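Local coordinates for periplasmic binding protein/LacI transcriptional regulator (Brachyspira murdochii, PDB 4KQC) that probably binds a carbohydrate as the solute-binding component of a bacterial ABC transporter, at residues I7-K12 and A65-A70; Q78-K83 and Q100-V105; K140-V145 and K178-V183; S205-Y210 and A239-D244; T270-S275 and A314-E319. All coordinates share one frame; numbering follows the deposited sequence. Where two conformers were deposited one is given.

Contact 1 of 5, residues I7-K12 and A65-A70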
# COMPACT_ATOMS: atom_id res chain seq x y z
N ILE A 7 -8.80 8.49 23.49
CA ILE A 7 -7.65 7.99 22.73
C ILE A 7 -7.42 8.84 21.48
O ILE A 7 -8.36 9.19 20.74
CB ILE A 7 -7.89 6.51 22.31
CG1 ILE A 7 -7.78 5.59 23.53
CG2 ILE A 7 -6.87 6.08 21.23
CD1 ILE A 7 -8.19 4.13 23.29
N ALA A 8 -6.18 9.24 21.27
CA ALA A 8 -5.80 10.05 20.13
C ALA A 8 -5.44 9.17 18.97
O ALA A 8 -4.64 8.23 19.12
CB ALA A 8 -4.58 10.88 20.49
N VAL A 9 -6.05 9.45 17.83
CA VAL A 9 -5.72 8.79 16.59
C VAL A 9 -5.17 9.80 15.58
O VAL A 9 -5.91 10.71 15.17
CB VAL A 9 -6.91 8.06 15.97
CG1 VAL A 9 -6.47 7.36 14.70
CG2 VAL A 9 -7.47 7.06 16.98
N VAL A 10 -3.88 9.70 15.25
CA VAL A 10 -3.24 10.61 14.32
C VAL A 10 -3.03 9.87 13.02
O VAL A 10 -2.26 8.92 12.97
CB VAL A 10 -1.94 11.16 14.93
CG1 VAL A 10 -1.24 12.05 13.92
CG2 VAL A 10 -2.23 11.88 16.25
N SER A 11 -3.77 10.28 12.00
CA SER A 11 -3.91 9.57 10.77
C SER A 11 -3.09 10.26 9.68
O SER A 11 -2.50 11.36 9.93
CB SER A 11 -5.39 9.63 10.32
OG SER A 11 -5.71 10.95 9.88
N LYS A 12 -3.12 9.75 8.46
CA LYS A 12 -2.46 10.48 7.33
C LYS A 12 -3.33 11.54 6.66
O LYS A 12 -2.93 12.16 5.66
CB LYS A 12 -1.96 9.48 6.29
CG LYS A 12 -0.95 8.45 6.81
CD LYS A 12 -0.27 7.72 5.67
CE LYS A 12 0.55 6.54 6.18
NZ LYS A 12 1.33 5.95 5.09
N ALA A 65 -4.13 6.53 25.33
CA ALA A 65 -3.30 5.89 24.39
C ALA A 65 -3.29 6.67 23.10
O ALA A 65 -4.13 7.55 22.89
CB ALA A 65 -3.81 4.47 24.14
N ILE A 66 -2.33 6.38 22.21
CA ILE A 66 -2.21 7.03 20.91
C ILE A 66 -2.07 5.94 19.88
O ILE A 66 -1.25 5.03 20.06
CB ILE A 66 -0.96 7.91 20.84
CG1 ILE A 66 -1.12 9.09 21.83
CG2 ILE A 66 -0.68 8.48 19.44
CD1 ILE A 66 0.18 9.85 22.08
N ALA A 67 -2.83 6.08 18.79
CA ALA A 67 -2.61 5.29 17.57
C ALA A 67 -2.10 6.23 16.51
O ALA A 67 -2.67 7.35 16.33
CB ALA A 67 -3.88 4.59 17.12
N PHE A 68 -1.08 5.81 15.77
CA PHE A 68 -0.35 6.69 14.88
C PHE A 68 0.04 6.04 13.55
O PHE A 68 0.57 4.90 13.56
CB PHE A 68 0.93 7.18 15.61
CG PHE A 68 1.80 8.21 14.79
CD1 PHE A 68 1.23 9.19 13.98
CD2 PHE A 68 3.21 8.19 14.87
CE1 PHE A 68 1.98 10.13 13.30
CE2 PHE A 68 3.98 9.16 14.19
CZ PHE A 68 3.37 10.11 13.38
N ALA A 69 -0.25 6.74 12.44
CA ALA A 69 0.21 6.34 11.09
C ALA A 69 1.00 7.50 10.55
O ALA A 69 0.38 8.48 10.17
CB ALA A 69 -0.97 6.09 10.17
N ALA A 70 2.32 7.35 10.49
CA ALA A 70 3.22 8.49 10.18
C ALA A 70 3.24 8.72 8.65
O ALA A 70 3.36 7.76 7.89
CB ALA A 70 4.61 8.21 10.65

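Contact 2 of 5, residues Q78-K83 and Q100-V105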
# COMPACT_ATOMS: atom_id res chain seq x y z
N GLN A 78 8.75 13.33 19.04
CA GLN A 78 7.38 13.06 19.53
C GLN A 78 7.31 11.66 20.18
O GLN A 78 6.78 11.49 21.29
CB GLN A 78 6.41 13.14 18.35
CG GLN A 78 6.15 14.56 17.90
CD GLN A 78 7.24 15.15 16.99
OE1 GLN A 78 8.08 14.44 16.42
NE2 GLN A 78 7.28 16.46 16.95
N ILE A 79 7.92 10.69 19.52
CA ILE A 79 7.90 9.32 20.03
C ILE A 79 8.72 9.22 21.32
O ILE A 79 8.32 8.58 22.31
CB ILE A 79 8.38 8.33 18.96
CG1 ILE A 79 7.40 8.28 17.82
CG2 ILE A 79 8.60 6.93 19.56
CD1 ILE A 79 8.00 7.72 16.57
N LYS A 80 9.83 9.94 21.37
CA LYS A 80 10.62 10.00 22.60
C LYS A 80 9.82 10.54 23.75
O LYS A 80 9.88 10.00 24.90
CB LYS A 80 11.92 10.82 22.37
CG LYS A 80 12.79 10.82 23.58
CD LYS A 80 14.22 11.08 23.18
CE LYS A 80 15.08 11.26 24.40
NZ LYS A 80 16.41 11.73 23.95
N ARG A 81 9.05 11.61 23.51
CA ARG A 81 8.19 12.18 24.56
C ARG A 81 7.08 11.21 25.00
O ARG A 81 6.78 11.09 26.19
CB ARG A 81 7.70 13.61 24.11
CG ARG A 81 6.92 14.44 25.13
CD ARG A 81 7.05 15.93 24.84
NE ARG A 81 6.21 16.33 23.74
CZ ARG A 81 4.98 16.82 23.86
NH1 ARG A 81 4.25 17.09 22.77
NH2 ARG A 81 4.44 16.99 25.06
N ILE A 82 6.45 10.59 24.03
CA ILE A 82 5.41 9.55 24.31
C ILE A 82 5.99 8.50 25.25
O ILE A 82 5.35 8.07 26.22
CB ILE A 82 4.88 8.96 23.00
CG1 ILE A 82 3.96 9.95 22.27
CG2 ILE A 82 4.17 7.65 23.29
CD1 ILE A 82 3.65 9.58 20.81
N LYS A 83 7.19 8.05 24.92
CA LYS A 83 7.87 6.99 25.71
C LYS A 83 8.09 7.48 27.13
O LYS A 83 7.72 6.80 28.09
CB LYS A 83 9.17 6.54 25.04
CG LYS A 83 9.78 5.34 25.74
CD LYS A 83 11.12 5.00 25.14
CE LYS A 83 11.43 3.58 25.52
NZ LYS A 83 12.75 3.15 25.02
N GLN A 100 12.58 4.67 14.00
CA GLN A 100 12.10 5.78 14.81
C GLN A 100 11.39 5.30 16.07
O GLN A 100 11.03 6.13 16.91
CB GLN A 100 11.13 6.67 14.04
CG GLN A 100 11.79 7.34 12.85
CD GLN A 100 10.95 8.42 12.17
OE1 GLN A 100 9.95 8.88 12.70
NE2 GLN A 100 11.33 8.75 10.95
N ALA A 101 11.05 4.02 16.16
CA ALA A 101 10.13 3.59 17.19
C ALA A 101 10.68 3.60 18.61
O ALA A 101 9.90 3.66 19.58
CB ALA A 101 9.63 2.17 16.85
N GLN A 102 12.00 3.51 18.78
CA GLN A 102 12.62 3.63 20.09
C GLN A 102 12.05 2.70 21.18
O GLN A 102 12.01 3.06 22.37
CB GLN A 102 12.55 5.12 20.53
CG GLN A 102 13.33 6.08 19.65
CD GLN A 102 12.96 7.55 19.89
OE1 GLN A 102 13.37 8.17 20.87
NE2 GLN A 102 12.15 8.10 19.03
N GLY A 103 11.61 1.49 20.79
CA GLY A 103 11.07 0.57 21.77
C GLY A 103 9.73 0.93 22.31
O GLY A 103 9.37 0.37 23.32
N ALA A 104 9.09 1.96 21.76
CA ALA A 104 7.84 2.49 22.35
C ALA A 104 6.56 1.94 21.69
O ALA A 104 5.45 2.16 22.22
CB ALA A 104 7.87 3.99 22.31
N VAL A 105 6.69 1.29 20.54
CA VAL A 105 5.52 0.88 19.82
C VAL A 105 5.11 -0.54 20.31
O VAL A 105 5.82 -1.49 20.06
CB VAL A 105 5.72 0.91 18.29
CG1 VAL A 105 4.46 0.38 17.59
CG2 VAL A 105 6.12 2.31 17.85

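Contact 3 of 5, residues K140-V145 and K178-V183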
# COMPACT_ATOMS: atom_id res chain seq x y z
N LYS A 140 16.34 -12.09 -22.02
CA LYS A 140 15.42 -12.48 -20.95
C LYS A 140 14.13 -11.69 -21.06
O LYS A 140 14.14 -10.51 -21.46
CB LYS A 140 16.06 -12.24 -19.63
CG LYS A 140 17.29 -13.10 -19.38
CD LYS A 140 17.85 -12.86 -18.02
CE LYS A 140 19.07 -13.77 -17.84
NZ LYS A 140 19.41 -13.82 -16.41
N ALA A 141 13.01 -12.32 -20.72
CA ALA A 141 11.75 -11.59 -20.50
C ALA A 141 11.90 -10.64 -19.35
O ALA A 141 12.38 -11.00 -18.26
CB ALA A 141 10.62 -12.55 -20.18
N LYS A 142 11.36 -9.43 -19.50
CA LYS A 142 11.46 -8.40 -18.47
C LYS A 142 10.13 -8.13 -17.80
O LYS A 142 9.12 -8.01 -18.48
CB LYS A 142 11.99 -7.10 -19.08
CG LYS A 142 13.27 -7.25 -19.90
CD LYS A 142 14.39 -7.84 -19.05
CE LYS A 142 15.76 -7.51 -19.62
NZ LYS A 142 15.98 -8.14 -20.95
N ILE A 143 10.15 -8.05 -16.49
CA ILE A 143 9.02 -7.59 -15.69
C ILE A 143 9.48 -6.38 -14.85
O ILE A 143 10.48 -6.47 -14.11
CB ILE A 143 8.48 -8.69 -14.78
CG1 ILE A 143 7.97 -9.89 -15.63
CG2 ILE A 143 7.37 -8.14 -13.91
CD1 ILE A 143 8.95 -11.05 -15.78
N ALA A 144 8.81 -5.26 -15.01
CA ALA A 144 9.17 -4.04 -14.29
C ALA A 144 8.42 -3.96 -12.99
O ALA A 144 7.20 -4.28 -12.94
CB ALA A 144 8.83 -2.86 -15.15
N VAL A 145 9.10 -3.55 -11.94
CA VAL A 145 8.48 -3.33 -10.64
C VAL A 145 8.63 -1.82 -10.35
O VAL A 145 9.74 -1.38 -10.14
CB VAL A 145 9.19 -4.17 -9.58
CG1 VAL A 145 8.75 -3.78 -8.14
CG2 VAL A 145 9.01 -5.67 -9.87
N LYS A 178 15.21 -17.30 -17.60
CA LYS A 178 14.71 -16.63 -18.80
C LYS A 178 14.06 -15.31 -18.48
O LYS A 178 13.40 -14.78 -19.34
CB LYS A 178 13.67 -17.50 -19.48
CG LYS A 178 14.21 -18.82 -20.04
CD LYS A 178 13.09 -19.69 -20.60
CE LYS A 178 13.66 -20.92 -21.22
NZ LYS A 178 12.50 -21.75 -21.70
N TYR A 179 14.20 -14.81 -17.26
CA TYR A 179 13.47 -13.63 -16.87
C TYR A 179 14.38 -12.73 -16.09
O TYR A 179 15.38 -13.15 -15.45
CB TYR A 179 12.21 -13.99 -16.05
CG TYR A 179 12.55 -14.41 -14.65
CD1 TYR A 179 12.90 -15.73 -14.37
CD2 TYR A 179 12.56 -13.51 -13.61
CE1 TYR A 179 13.31 -16.12 -13.10
CE2 TYR A 179 12.93 -13.90 -12.33
CZ TYR A 179 13.29 -15.19 -12.07
OH TYR A 179 13.70 -15.59 -10.84
N ALA A 180 14.06 -11.43 -16.09
CA ALA A 180 14.71 -10.44 -15.21
C ALA A 180 13.71 -9.45 -14.66
O ALA A 180 12.86 -8.96 -15.39
CB ALA A 180 15.75 -9.67 -15.98
N LEU A 181 13.79 -9.18 -13.37
CA LEU A 181 12.91 -8.25 -12.74
C LEU A 181 13.68 -6.90 -12.72
O LEU A 181 14.85 -6.86 -12.32
CB LEU A 181 12.57 -8.69 -11.32
CG LEU A 181 11.83 -10.02 -11.18
CD1 LEU A 181 11.74 -10.53 -9.75
CD2 LEU A 181 10.46 -9.87 -11.80
N GLN A 182 13.04 -5.83 -13.14
CA GLN A 182 13.65 -4.53 -13.20
C GLN A 182 12.96 -3.67 -12.14
O GLN A 182 11.83 -3.29 -12.33
CB GLN A 182 13.44 -3.94 -14.58
CG GLN A 182 14.05 -4.79 -15.65
CD GLN A 182 13.86 -4.17 -17.01
OE1 GLN A 182 12.81 -3.58 -17.30
NE2 GLN A 182 14.88 -4.28 -17.86
N VAL A 183 13.66 -3.38 -11.06
CA VAL A 183 13.09 -2.67 -9.93
C VAL A 183 13.44 -1.18 -10.14
O VAL A 183 14.63 -0.82 -10.23
CB VAL A 183 13.55 -3.23 -8.56
CG1 VAL A 183 12.86 -2.46 -7.44
CG2 VAL A 183 13.21 -4.73 -8.51

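Contact 4 of 5, residues S205-Y210 and A239-D244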
# COMPACT_ATOMS: atom_id res chain seq x y z
N SER A 205 9.15 -3.48 -24.69
CA SER A 205 10.27 -3.54 -23.76
C SER A 205 10.13 -4.54 -22.63
O SER A 205 11.16 -5.12 -22.16
CB SER A 205 10.53 -2.17 -23.14
OG SER A 205 10.80 -1.19 -24.15
N VAL A 206 8.91 -4.73 -22.14
CA VAL A 206 8.64 -5.59 -20.97
C VAL A 206 7.41 -6.41 -21.22
O VAL A 206 6.61 -6.11 -22.13
CB VAL A 206 8.51 -4.77 -19.67
CG1 VAL A 206 9.75 -3.89 -19.36
CG2 VAL A 206 7.27 -3.93 -19.69
N LEU A 207 7.24 -7.48 -20.45
CA LEU A 207 6.01 -8.27 -20.54
C LEU A 207 4.98 -7.84 -19.52
O LEU A 207 3.77 -7.99 -19.75
CB LEU A 207 6.25 -9.78 -20.29
CG LEU A 207 7.11 -10.58 -21.25
CD1 LEU A 207 7.19 -12.06 -20.78
CD2 LEU A 207 6.40 -10.46 -22.58
N GLY A 208 5.47 -7.38 -18.38
CA GLY A 208 4.52 -7.03 -17.28
C GLY A 208 5.06 -5.87 -16.50
O GLY A 208 6.25 -5.61 -16.53
N ILE A 209 4.16 -5.23 -15.78
CA ILE A 209 4.49 -4.12 -14.94
C ILE A 209 3.70 -4.22 -13.66
O ILE A 209 2.45 -4.35 -13.70
CB ILE A 209 4.13 -2.82 -15.63
CG1 ILE A 209 4.88 -2.67 -16.99
CG2 ILE A 209 4.40 -1.68 -14.67
CD1 ILE A 209 4.43 -1.45 -17.82
N TYR A 210 4.40 -4.22 -12.54
CA TYR A 210 3.76 -4.22 -11.19
C TYR A 210 3.84 -2.78 -10.63
O TYR A 210 4.93 -2.18 -10.52
CB TYR A 210 4.47 -5.19 -10.26
CG TYR A 210 4.17 -5.00 -8.79
CD1 TYR A 210 2.90 -4.82 -8.30
CD2 TYR A 210 5.18 -5.05 -7.86
CE1 TYR A 210 2.63 -4.74 -6.93
CE2 TYR A 210 4.93 -4.89 -6.52
CZ TYR A 210 3.68 -4.76 -6.05
OH TYR A 210 3.52 -4.62 -4.71
N ALA A 239 3.76 -5.39 -25.58
CA ALA A 239 4.67 -6.20 -24.76
C ALA A 239 5.87 -6.64 -25.55
O ALA A 239 5.87 -6.63 -26.77
CB ALA A 239 3.96 -7.37 -24.15
N GLN A 240 6.90 -7.03 -24.82
CA GLN A 240 8.16 -7.43 -25.34
C GLN A 240 8.10 -8.54 -26.43
O GLN A 240 8.90 -8.53 -27.38
CB GLN A 240 8.99 -7.85 -24.12
CG GLN A 240 10.44 -7.95 -24.32
CD GLN A 240 11.14 -8.49 -23.10
OE1 GLN A 240 10.54 -8.67 -22.05
NE2 GLN A 240 12.39 -8.85 -23.27
N ASP A 241 7.14 -9.45 -26.29
CA ASP A 241 6.85 -10.51 -27.25
C ASP A 241 5.78 -10.15 -28.30
O ASP A 241 5.32 -11.02 -29.03
CB ASP A 241 6.47 -11.81 -26.57
CG ASP A 241 5.23 -11.70 -25.69
OD1 ASP A 241 4.56 -10.62 -25.64
OD2 ASP A 241 4.89 -12.70 -25.02
N GLY A 242 5.42 -8.86 -28.40
CA GLY A 242 4.29 -8.41 -29.22
C GLY A 242 2.89 -8.75 -28.80
O GLY A 242 1.91 -8.46 -29.52
N GLY A 243 2.74 -9.39 -27.64
CA GLY A 243 1.42 -9.54 -27.02
C GLY A 243 1.07 -8.30 -26.22
O GLY A 243 1.61 -7.20 -26.48
N ASP A 244 0.13 -8.50 -25.30
CA ASP A 244 -0.38 -7.38 -24.49
C ASP A 244 0.37 -7.29 -23.16
O ASP A 244 0.73 -8.28 -22.59
CB ASP A 244 -1.82 -7.57 -24.17
CG ASP A 244 -2.70 -7.66 -25.40
OD1 ASP A 244 -2.22 -7.36 -26.50
OD2 ASP A 244 -3.86 -7.99 -25.21

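Contact 5 of 5, residues T270-S275 and A314-E319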
# COMPACT_ATOMS: atom_id res chain seq x y z
N THR A 270 -6.14 -5.11 -2.75
CA THR A 270 -6.69 -4.04 -1.89
C THR A 270 -6.45 -4.39 -0.45
O THR A 270 -6.46 -5.54 -0.04
CB THR A 270 -8.21 -3.79 -2.09
OG1 THR A 270 -8.66 -2.71 -1.26
CG2 THR A 270 -9.07 -5.01 -1.83
N GLN A 271 -6.24 -3.36 0.33
CA GLN A 271 -6.22 -3.51 1.78
C GLN A 271 -7.64 -3.49 2.35
O GLN A 271 -8.60 -3.46 1.63
CB GLN A 271 -5.39 -2.39 2.41
CG GLN A 271 -3.99 -2.13 1.84
CD GLN A 271 -3.30 -1.00 2.56
OE1 GLN A 271 -2.99 -1.14 3.77
NE2 GLN A 271 -3.08 0.10 1.92
N ASP A 272 -7.76 -3.55 3.68
CA ASP A 272 -9.09 -3.54 4.38
C ASP A 272 -9.08 -2.35 5.35
O ASP A 272 -8.78 -2.51 6.55
CB ASP A 272 -9.29 -4.85 5.13
CG ASP A 272 -10.68 -4.97 5.77
OD1 ASP A 272 -11.49 -4.02 5.86
OD2 ASP A 272 -11.06 -6.12 6.20
N PRO A 273 -9.29 -1.14 4.80
CA PRO A 273 -9.16 0.08 5.62
C PRO A 273 -10.07 0.11 6.85
O PRO A 273 -9.63 0.52 7.94
CB PRO A 273 -9.48 1.21 4.64
CG PRO A 273 -10.21 0.56 3.50
CD PRO A 273 -9.59 -0.80 3.39
N TYR A 274 -11.31 -0.38 6.74
CA TYR A 274 -12.15 -0.40 7.90
C TYR A 274 -11.55 -1.19 9.06
O TYR A 274 -11.55 -0.77 10.22
CB TYR A 274 -13.51 -0.95 7.55
CG TYR A 274 -14.50 -0.88 8.66
CD1 TYR A 274 -14.54 -1.88 9.64
CD2 TYR A 274 -15.47 0.12 8.68
CE1 TYR A 274 -15.53 -1.84 10.64
CE2 TYR A 274 -16.46 0.15 9.66
CZ TYR A 274 -16.47 -0.84 10.64
OH TYR A 274 -17.42 -0.86 11.68
N SER A 275 -11.05 -2.37 8.75
CA SER A 275 -10.39 -3.21 9.74
C SER A 275 -9.14 -2.60 10.31
O SER A 275 -8.87 -2.75 11.49
CB SER A 275 -10.05 -4.57 9.15
OG SER A 275 -9.66 -5.46 10.19
N ALA A 314 -16.25 -4.40 -2.98
CA ALA A 314 -16.53 -3.01 -3.18
C ALA A 314 -16.37 -2.15 -1.96
O ALA A 314 -15.85 -1.02 -2.07
CB ALA A 314 -17.93 -2.87 -3.78
N LYS A 315 -16.77 -2.67 -0.79
CA LYS A 315 -16.67 -1.95 0.43
C LYS A 315 -15.22 -1.64 0.87
O LYS A 315 -14.99 -0.68 1.64
CB LYS A 315 -17.43 -2.69 1.51
CG LYS A 315 -16.66 -3.87 2.00
CD LYS A 315 -17.41 -4.55 3.12
CE LYS A 315 -16.56 -5.65 3.64
NZ LYS A 315 -17.23 -6.26 4.81
N LEU A 316 -14.23 -2.39 0.35
CA LEU A 316 -12.80 -2.14 0.66
C LEU A 316 -12.19 -1.08 -0.25
O LEU A 316 -11.11 -0.57 0.07
CB LEU A 316 -11.94 -3.38 0.45
CG LEU A 316 -12.53 -4.61 1.10
CD1 LEU A 316 -11.82 -5.86 0.66
CD2 LEU A 316 -12.53 -4.50 2.61
N LEU A 317 -12.84 -0.82 -1.38
CA LEU A 317 -12.29 0.13 -2.41
C LEU A 317 -12.69 1.55 -2.12
O LEU A 317 -13.68 1.81 -1.36
CB LEU A 317 -12.75 -0.27 -3.83
CG LEU A 317 -12.59 -1.76 -4.14
CD1 LEU A 317 -13.25 -2.15 -5.43
CD2 LEU A 317 -11.12 -2.15 -4.10
N TYR A 318 -11.98 2.48 -2.73
CA TYR A 318 -12.31 3.91 -2.55
C TYR A 318 -12.06 4.62 -3.88
O TYR A 318 -11.29 4.16 -4.74
CB TYR A 318 -11.47 4.50 -1.38
CG TYR A 318 -10.01 4.39 -1.65
CD1 TYR A 318 -9.30 3.21 -1.30
CD2 TYR A 318 -9.34 5.40 -2.32
CE1 TYR A 318 -7.97 3.07 -1.63
CE2 TYR A 318 -7.99 5.25 -2.68
CZ TYR A 318 -7.32 4.08 -2.33
OH TYR A 318 -6.00 3.89 -2.73
N GLU A 319 -12.78 5.74 -4.08
CA GLU A 319 -12.60 6.61 -5.25
C GLU A 319 -11.47 7.60 -5.08
O GLU A 319 -11.23 8.08 -3.98
CB GLU A 319 -13.85 7.46 -5.50
CG GLU A 319 -15.12 6.66 -5.60
CD GLU A 319 -15.22 5.94 -6.90
OE1 GLU A 319 -15.43 6.63 -7.93
OE2 GLU A 319 -15.11 4.69 -6.89
OXT GLU A 319 -10.79 8.00 -6.01
O HOH W 1 -8.75 -0.16 -1.58

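Contact 1 of 5, residues I7-K12 and A65-A70
Val10 and Phe68 each send a side-chain atom anti to the backbone N, CG1 of Val10 (chi1 177°) and CG of Phe68 (chi1 -177°), and this brings the methyl group to the ring. The two side chains cross obliquely. Val10 CG1 lies 3.8 Å from Phe68 CD1 and is equally close to CE1. Val10 O meets the ring at its edge, near its plane, 3.6 Å from Phe68 CD1. On this face of the sheet Ala8 also meets Ile66, with Ala8 CB 4.1 Å from Ile66 CG1. Helix 48-60 covers the face through Gln51, Leu55 and Glu58, and Phe75 packs edge-to-face with Phe68. Val9 and Ala67 point to the other face, where Phe92 touches both.

The backbones run parallel, with their axes 10° apart. Four N-H...O bonds join them in turn. The shortest is Ala67 N to Ala8 O at 2.8 Å, and Val10 N gives another to Ala67 O at 2.9 Å. CA-H...O contacts add to the ladder, such as Ile66 CA to Ala8 O at 3.2 Å.

Past the strand ends, the extended Lys12 side chain crosses the end of segment 65-70, with its CG 3.6 Å from Ala69 O and its CE near Ala70 O. Its NZ bonds to Ser94 OG. Gln51 NE2 binds both Ser11 O and Ala69 O.

These are neighbouring inner strands of the parallel sheet of the first domain, a Rossmann-like fold. The chemistry implies an apolar interior in which the strands satisfy their buried amides by pairing, while side-chain hydrogen bonds gather mainly at Ser11 and Lys12, past the pairing.

Contact 2 of 5, residues Q78-K83 and Q100-V105
Ile79 and Lys83 of helix 76-84 receive a type I' beta turn, Ala101 to Ala104, in the loop before strand 105-110. The helix itself connects strands 66-68 and 89-92 of the first domain's Rossmann-like sheet, so the contact ties the loop before strand 105-110 to the helix. The turn is closed by Ala104 N bonding to Ala101 O at 2.9 Å. Its two central residues, Gln102 and Gly103, both have positive phi.

The apolar contacts centre on Ile79. Its CG2 rests 4.1 Å from Ala104 CB. The Ile79 and Gln100 side chains cross at about a right angle, with Ile79 CD1 near Gln100 CB. Ala104 CB also touches the base of Lys83. An earlier residue of the same loop, Ile96, packs on Ile79 and Ala101.

Polar atoms meet carbon as well. Ile79 CD1 lies 3.4 Å from Gln100 O, and Gln102 OE1 sits 3.4 Å from Lys80 CB, over the start of a side chain whose far end leads away.

Two hydrogen bonds from the helix grip Gln102, one at its side-chain amide and one at its backbone carbonyl. The extended Gln102 side chain brings NE2 to Gln100 O at 3.1 Å and also to Thr76 O at the start of the helix. Gln100 is held in turn by its amide, which binds Phe75 N and Gly73 O. From the later part of the helix comes Lys83, with CG anti to the backbone N (chi1 -173°) and the chain extended beyond. Its NZ bonds to Gln102 O at 2.8 Å, tilted 22° from the carbonyl plane.

Contact 3 of 5, residues K140-V145 and K178-V183
Ile143 and Leu181 form the apolar centre. They run alongside each other in the same direction, with Leu181 CD2 3.8 Å from Ile143 CB. Further along the same face Val145 meets Val183, its CB 4.2 Å from Val183 CG2. Tyr179 stands on this face at the start of its strand. With chi1 at 75° its CG is flanked by both the backbone N and the carbonyl carbon, which sends the ring off the sheet against helix 152-171, where it touches Thr166 and Ala169. The hydroxyl bonds to Asp170 OD1. Phe161 of the same helix covers Val145.

Between the faces runs a regular parallel ladder. Five backbone bonds alternate from strand to strand, beginning with Ala141 N to Lys178 O at 2.8 Å. The straightest is Val145 N to Gln182 O, also 2.8 Å, with 173° at the hydrogen.

The opposite face is more polar. Lys142 and Gln182 cross there, and in one of two deposited conformers the lysine methylenes pass over the glutamine amide, CE 3.8 Å from Gln182 NE2. In that same conformer Lys142 CD is 3.8 Å from Ala180 CB; both approaches are tentative. At the outer end Lys140 crosses the other strand's backbone, its CD 3.6 Å from Tyr179 O. Lys178 NZ turns to Ala133 O and Ala174 O.

Strand 179-184 is the outermost strand on its side of the second domain's sheet, and strand 141-146 lies inside it. With helix 152-171 between them in the chain, they make up a beta-alpha-beta crossover unit, the building block of Rossmann-like folds such as the domains of periplasmic binding proteins.

Contact 4 of 5, residues S205-Y210 and A239-D244
Gln240 N bonds to Val206 O at 2.9 Å, at the corner of a type I beta turn from Ala239 to Gly242, and approaches from well above the carbonyl plane, 57° out of it. It is the single hydrogen bond between the segments. Ala239 CA adds a CA-H...O contact of 3.3 Å to Val206 O.

Leu207 and Gln240 carry the side-chain contact. Leu207 CD2 lies 4.2 Å from Ala239 CB and meets the Asp241 carboxylate, 3.5 Å from CG and almost equally near both oxygens. That carboxylate is held in place by other bonds. OD1 accepts from Gly243 N at 3.0 Å, an Asx turn, and OD2 pairs with Arg131 in a salt bridge. Gln240 runs extended past Ser205, with its CD 3.5 Å from Ser205 O, and crosses Leu207 at about a right angle. Its CG lies anti to the backbone N (chi1 -164°). From there the amide reaches the start of strand 141-146 and the residue before it, accepting from Lys142 N at OE1 and giving to Lys140 O through NE2.

Polar groups thus dock the loop around a leucine: one backbone bond, a glutamine amide bound to backbone where a strand begins, and a carboxylate fixed by its own turn and an arginine.

Contact 5 of 5, residues T270-S275 and A314-E319
The side chain of Leu316 lies against three consecutive residues, and its branches divide the work. It crosses Thr270 at about a right angle, with CD1 3.8 Å from Thr270 CG2. Its other methyl, CD2, goes to Asp272 and stops 3.4 Å from OD1. Between them Leu316 CB rests 3.5 Å from Gln271 O. The torsion at Leu316, with CG anti to the carbonyl carbon (chi1 -48°), directs both methyls at segment 270-275.

Thr270 OG1 sits between Leu316 and Leu317, 3.8 Å from Leu317 CD2. The hydroxyl does not bond directly to the second segment. A water joins them, 2.6 Å from Thr270 OG1 and donating to Leu316 O at 2.9 Å. Pro273 places its CD 3.7 Å from that same carbonyl oxygen.

Asp272 is the N-cap of helix 273-288. Its OD1 accepts a weak, long bond from Ser275 N, so the atom that touches the leucine methyl also caps the helix. Gln271 points away from Leu316 and bonds to Thr111 and Asp251, while Pro273 packs on Phe18 and Val22 of helix 18-33.

Segment 270-275 leads from strand 267-270 of the second domain to a helix of the first domain. Such a passage is typical of the multi-strand hinge of type I periplasmic binding proteins, and here the C-terminal tail lies against it.

How the contacts relate
Contacts 1 and 2 belong to the first domain, contacts 3 and 4 to the second. Contacts 1 and 2 have centres about 13 Å apart and touch where Ile66 CD1 meets Ile82 CD1 at 3.7 Å; helix 76-84 directly follows strand 66-68. Contacts 3 and 4 are closer, about 10 Å between centres, and share one sheet, in which strands 141-146 and 208-211 are neighbours. Contacts 1 and 3 have centres about 39 Å apart, on opposite sides of the chain's centre. Contact 5 sits between, its centre about 19 Å from that of contact 1 and 29 Å from that of contact 4. All five follow in series along the chain. This is the two-lobed, hinged plan of a solute-binding protein.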